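Local atomic coordinates of monosaccharide ABC transporter substrate-binding protein, CUT2 family (Acidothermus cellulolyticus, PDB entry 4RU1), a protein that binds myo-inositol and probably serves as the solute-capturing component of an ABC-type carbohydrate transporter. Residues 234-239 against 243-248; 184-189 against 211-216. All blocks are in the same frame, centred on the assembly; numbering follows the deposited sequence.

Contact 1 of 2, residues 234-239 against 243-248; sequences TQVPAE and GQLQWA
A Schellman motif ends helix 236-241, and Glu239, in its last turn, meets Gln244 and Leu245 just beyond it, in the connection leading to strand 248-250. It is a compact example of how an alpha/beta binding-protein lobe closes a beta-alpha-beta unit: strand 226-230 leads into the short helix, and strand 248-250 comes back parallel to strand 226-230, next to it in the sheet. Gly243 makes the turn with a positive phi, where a side chain would jam against the preceding carbonyl oxygen. The backbone oxygen of Glu239 then serves two following amides. Gln244 N reaches Glu239 O at 2.9 Å, the bond that belongs to the motif, but its bent approach makes it weak; Asn242 OD1 accepts from that amide as well. In addition to the motif, Leu245 N donates to the same Glu239 O at 3.1 Å and fairly straight, with an N-H...O angle of 156°, although it comes from above the carbonyl plane.

The Glu239 side chain lies against the returning chain. Its CG stands beside the backbone N and anti to the carbonyl carbon (chi1 -71°), which folds the acid back along the helix, away from the carbonyl that holds the turn. There Glu239 CB meets Leu245 CD1 at 3.6 Å, and Glu239 OE1 passes 3.5 Å from the same Leu245 CD1. That oxygen finds its polar partner in Gln212 of helix 208-220. On the other flank, Gln244 OE1 comes to 3.5 Å from Glu239 CG, with the amide and carboxylate planes 83° apart.

The apolar contacts continue one turn earlier in the helix. Val236 and Leu245 cross at about a right angle, Val236 CG1 lying 3.9 Å from Leu245 CD1. Ala248 CB touches that same Val236 CG1, also at 3.9 Å.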
# COMPACT_ATOMS: atom_id res chain seq x y z
N THR A 234 7.99 12.18 2.16
CA THR A 234 9.08 12.98 2.62
C THR A 234 8.60 13.96 3.69
O THR A 234 9.39 14.41 4.54
CB THR A 234 9.79 13.76 1.48
OG1 THR A 234 8.87 14.59 0.78
CG2 THR A 234 10.38 12.81 0.49
N GLN A 235 7.28 14.28 3.66
CA GLN A 235 6.71 15.29 4.55
C GLN A 235 6.19 14.78 5.90
O GLN A 235 6.01 15.53 6.84
CB GLN A 235 5.57 16.01 3.82
CG GLN A 235 6.05 16.81 2.61
CD GLN A 235 4.90 17.22 1.73
OE1 GLN A 235 4.50 18.38 1.70
NE2 GLN A 235 4.35 16.26 1.03
N VAL A 236 5.90 13.48 5.97
CA VAL A 236 5.26 12.90 7.13
C VAL A 236 6.05 13.00 8.43
O VAL A 236 5.51 13.32 9.45
CB VAL A 236 4.84 11.45 6.79
CG1 VAL A 236 4.42 10.71 8.04
CG2 VAL A 236 3.66 11.48 5.82
N PRO A 237 7.34 12.71 8.44
CA PRO A 237 8.09 12.82 9.68
C PRO A 237 7.93 14.16 10.41
O PRO A 237 7.62 14.16 11.59
CB PRO A 237 9.53 12.55 9.25
CG PRO A 237 9.35 11.60 8.14
CD PRO A 237 8.18 12.16 7.36
N ALA A 238 8.15 15.26 9.70
CA ALA A 238 7.92 16.62 10.25
C ALA A 238 6.54 16.82 10.79
O ALA A 238 6.33 17.43 11.87
CB ALA A 238 8.19 17.66 9.19
N GLU A 239 5.58 16.30 10.02
CA GLU A 239 4.17 16.37 10.39
C GLU A 239 3.86 15.65 11.68
O GLU A 239 3.05 16.11 12.49
CB GLU A 239 3.27 15.91 9.21
CG GLU A 239 3.32 16.96 8.14
CD GLU A 239 2.90 16.49 6.78
OE1 GLU A 239 2.74 15.27 6.51
OE2 GLU A 239 2.80 17.35 5.92
N GLY A 243 2.84 17.76 15.26
CA GLY A 243 1.45 17.53 15.62
C GLY A 243 0.42 17.62 14.46
O GLY A 243 -0.78 17.49 14.75
N GLN A 244 0.85 17.81 13.23
CA GLN A 244 -0.04 17.85 12.08
C GLN A 244 -0.63 16.48 11.80
O GLN A 244 -1.68 16.40 11.20
CB GLN A 244 0.63 18.42 10.85
CG GLN A 244 0.75 19.97 10.88
CD GLN A 244 1.40 20.52 9.63
OE1 GLN A 244 2.55 20.21 9.33
NE2 GLN A 244 0.66 21.33 8.90
N LEU A 245 0.09 15.41 12.16
CA LEU A 245 -0.40 14.03 12.02
C LEU A 245 -0.28 13.31 13.35
O LEU A 245 0.78 13.48 14.05
CB LEU A 245 0.41 13.27 10.99
CG LEU A 245 0.23 13.59 9.51
CD1 LEU A 245 1.29 12.90 8.65
CD2 LEU A 245 -1.17 13.24 9.06
N GLN A 246 -1.31 12.63 13.80
CA GLN A 246 -1.26 11.86 15.04
C GLN A 246 -0.27 10.70 14.98
O GLN A 246 0.43 10.44 15.94
CB GLN A 246 -2.64 11.37 15.45
CG GLN A 246 -3.73 12.44 15.52
CD GLN A 246 -3.33 13.53 16.46
OE1 GLN A 246 -2.94 14.69 16.06
NE2 GLN A 246 -3.36 13.17 17.70
N TRP A 247 -0.24 10.01 13.85
CA TRP A 247 0.58 8.85 13.68
C TRP A 247 0.50 8.46 12.22
O TRP A 247 -0.36 8.95 11.50
CB TRP A 247 0.15 7.70 14.60
CG TRP A 247 -1.31 7.50 14.74
CD1 TRP A 247 -2.07 7.87 15.81
CD2 TRP A 247 -2.22 6.82 13.83
NE1 TRP A 247 -3.36 7.48 15.65
CE2 TRP A 247 -3.51 6.87 14.43
CE3 TRP A 247 -2.10 6.26 12.55
CZ2 TRP A 247 -4.66 6.31 13.79
CZ3 TRP A 247 -3.28 5.72 11.93
CH2 TRP A 247 -4.52 5.74 12.57
N ALA A 248 1.43 7.59 11.81
CA ALA A 248 1.46 7.00 10.43
C ALA A 248 1.71 5.54 10.63
O ALA A 248 2.53 5.15 11.46
CB ALA A 248 2.53 7.62 9.58

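Contact 2 of 2, residues 184-189 against 211-216; sequences PSVRTT and AQLAIQ
Val186 and Leu213 supply the apolar part of this contact, their side chains crossing at about a right angle. A single methyl does most of the touching: Leu213 CD1 lies 3.7 Å from Val186 CG1 and equally close to Val186 CB, so it rests on the branch point of the valine as well as on one arm. Val186 is buried, and its other neighbours include Val178 in the loop before its helix.

Helices 183-196 and 208-220 are successive helices of a Rossmann-like alpha/beta lobe, linked through strand 202-205, and their local axes pass 8.5 Å apart at a crossing angle of -43°. Arg187 CA and Leu213 CA, 5.2 Å apart, mark the point of closest backbone approach. Here the arginine stem runs past the neighbouring helix, with Arg187 CG 4.0 Å from Leu213 O.

Stacking of a flat group on aliphatic carbon follows further out. With CG anti to the backbone N (chi1 -170°) and the chain extended as far as NE, Arg187 spans the groove and brings its guanidinium to Gln216. One face of that group is covered over its centre by Gln216 CB, 3.5 Å from Arg187 CZ. Gln216 CG also comes to 3.7 Å from Arg187 NH1; the bend at the next torsion turns the amide, whose plane lies 67° from the guanidinium.

Charge pairing is supplied from outside the two segments, by Asp220 at the end of helix 208-220, whose OD2 forms a salt bridge with Arg187 NE. A methionine in place of Arg187 would probably leave the Asp220 carboxylate without its cationic mate and Gln216 CB without its flat cover. Gln216 OE1, meanwhile, has a weak hydrogen bond from Lys219 NZ.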
# COMPACT_ATOMS: atom_id res chain seq x y z
N PRO A 184 -6.55 18.49 -6.41
CA PRO A 184 -7.26 19.67 -5.95
C PRO A 184 -8.71 19.32 -5.55
O PRO A 184 -9.19 19.82 -4.55
CB PRO A 184 -7.19 20.60 -7.17
CG PRO A 184 -5.93 20.21 -7.86
CD PRO A 184 -5.94 18.69 -7.72
N SER A 185 -9.34 18.40 -6.27
CA SER A 185 -10.65 17.88 -5.90
C SER A 185 -10.63 17.13 -4.57
O SER A 185 -11.59 17.17 -3.83
CB SER A 185 -11.16 16.91 -6.98
OG SER A 185 -12.40 16.37 -6.67
N VAL A 186 -9.58 16.35 -4.30
CA VAL A 186 -9.48 15.66 -3.02
C VAL A 186 -9.56 16.67 -1.87
O VAL A 186 -10.31 16.57 -0.90
CB VAL A 186 -8.18 14.82 -2.89
CG1 VAL A 186 -8.04 14.22 -1.48
CG2 VAL A 186 -8.10 13.70 -3.92
N ARG A 187 -8.78 17.71 -2.01
CA ARG A 187 -8.74 18.75 -1.02
C ARG A 187 -10.11 19.45 -0.73
O ARG A 187 -10.53 19.56 0.43
CB ARG A 187 -7.74 19.81 -1.39
CG ARG A 187 -7.46 20.80 -0.32
CD ARG A 187 -6.36 21.79 -0.73
NE ARG A 187 -6.30 22.99 0.08
CZ ARG A 187 -5.23 23.78 0.23
NH1 ARG A 187 -4.04 23.52 -0.34
NH2 ARG A 187 -5.37 24.89 0.93
N THR A 188 -10.78 19.86 -1.79
CA THR A 188 -12.08 20.51 -1.61
C THR A 188 -13.16 19.56 -1.11
O THR A 188 -13.97 19.98 -0.30
CB THR A 188 -12.51 21.21 -2.89
OG1 THR A 188 -12.55 20.27 -3.95
CG2 THR A 188 -11.55 22.39 -3.25
N THR A 189 -13.07 18.30 -1.49
CA THR A 189 -14.08 17.32 -1.11
C THR A 189 -13.89 17.06 0.36
O THR A 189 -14.86 16.87 1.08
CB THR A 189 -13.94 16.07 -1.97
OG1 THR A 189 -14.26 16.39 -3.34
CG2 THR A 189 -14.84 14.92 -1.57
N ALA A 211 -2.91 12.29 2.94
CA ALA A 211 -2.64 12.96 4.18
C ALA A 211 -2.32 14.42 4.02
O ALA A 211 -2.88 15.25 4.77
CB ALA A 211 -1.53 12.35 4.96
N GLN A 212 -1.48 14.77 3.05
CA GLN A 212 -1.12 16.18 2.86
C GLN A 212 -2.30 17.03 2.55
O GLN A 212 -2.46 18.11 3.09
CB GLN A 212 -0.05 16.34 1.76
CG GLN A 212 1.16 15.49 1.88
CD GLN A 212 1.78 15.63 3.23
OE1 GLN A 212 2.02 16.76 3.65
NE2 GLN A 212 2.05 14.48 3.94
N LEU A 213 -3.18 16.52 1.69
CA LEU A 213 -4.37 17.22 1.26
C LEU A 213 -5.36 17.37 2.42
O LEU A 213 -6.05 18.35 2.53
CB LEU A 213 -5.01 16.41 0.11
CG LEU A 213 -4.10 16.35 -1.11
CD1 LEU A 213 -4.57 15.30 -2.14
CD2 LEU A 213 -3.94 17.73 -1.81
N ALA A 214 -5.43 16.36 3.29
CA ALA A 214 -6.31 16.39 4.40
C ALA A 214 -5.88 17.45 5.44
O ALA A 214 -6.72 18.14 6.03
CB ALA A 214 -6.43 15.04 5.05
N ILE A 215 -4.57 17.57 5.64
CA ILE A 215 -4.05 18.54 6.62
C ILE A 215 -4.48 19.94 6.11
O ILE A 215 -4.92 20.78 6.89
CB ILE A 215 -2.52 18.47 6.72
CG1 ILE A 215 -2.10 17.15 7.38
CG2 ILE A 215 -1.93 19.68 7.49
CD1 ILE A 215 -0.65 16.83 7.13
N GLN A 216 -4.37 20.16 4.82
CA GLN A 216 -4.73 21.43 4.26
C GLN A 216 -6.25 21.67 4.28
O GLN A 216 -6.74 22.79 4.66
CB GLN A 216 -4.25 21.58 2.83
CG GLN A 216 -2.75 21.70 2.66
CD GLN A 216 -2.16 22.73 3.65
OE1 GLN A 216 -1.37 22.39 4.52
NE2 GLN A 216 -2.56 23.98 3.50

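How the contacts relate
Following the chain from the N terminus, contact 2 comes first: 184-189 lies on helix 183-196, and the chain passes through strand 202-205 before helix 208-220 returns to close the loop at 211-216. Strand 226-230 then leads into contact 1, a far tighter closure with three residues between its segments, which ends at strand 248-250. The two are in series, neither nested nor crossed. Helix 208-220 joins them: one flank packs on helix 183-196, while Gln212 and Ile215 meet helix 236-241. A probable hydrogen bond, Gln212 NE2 to Glu239 OE1 at 2.8 Å, links the contacts, beside packing of Ile215 on Glu239 and Gln244, so that helix 208-220 lies between the other two.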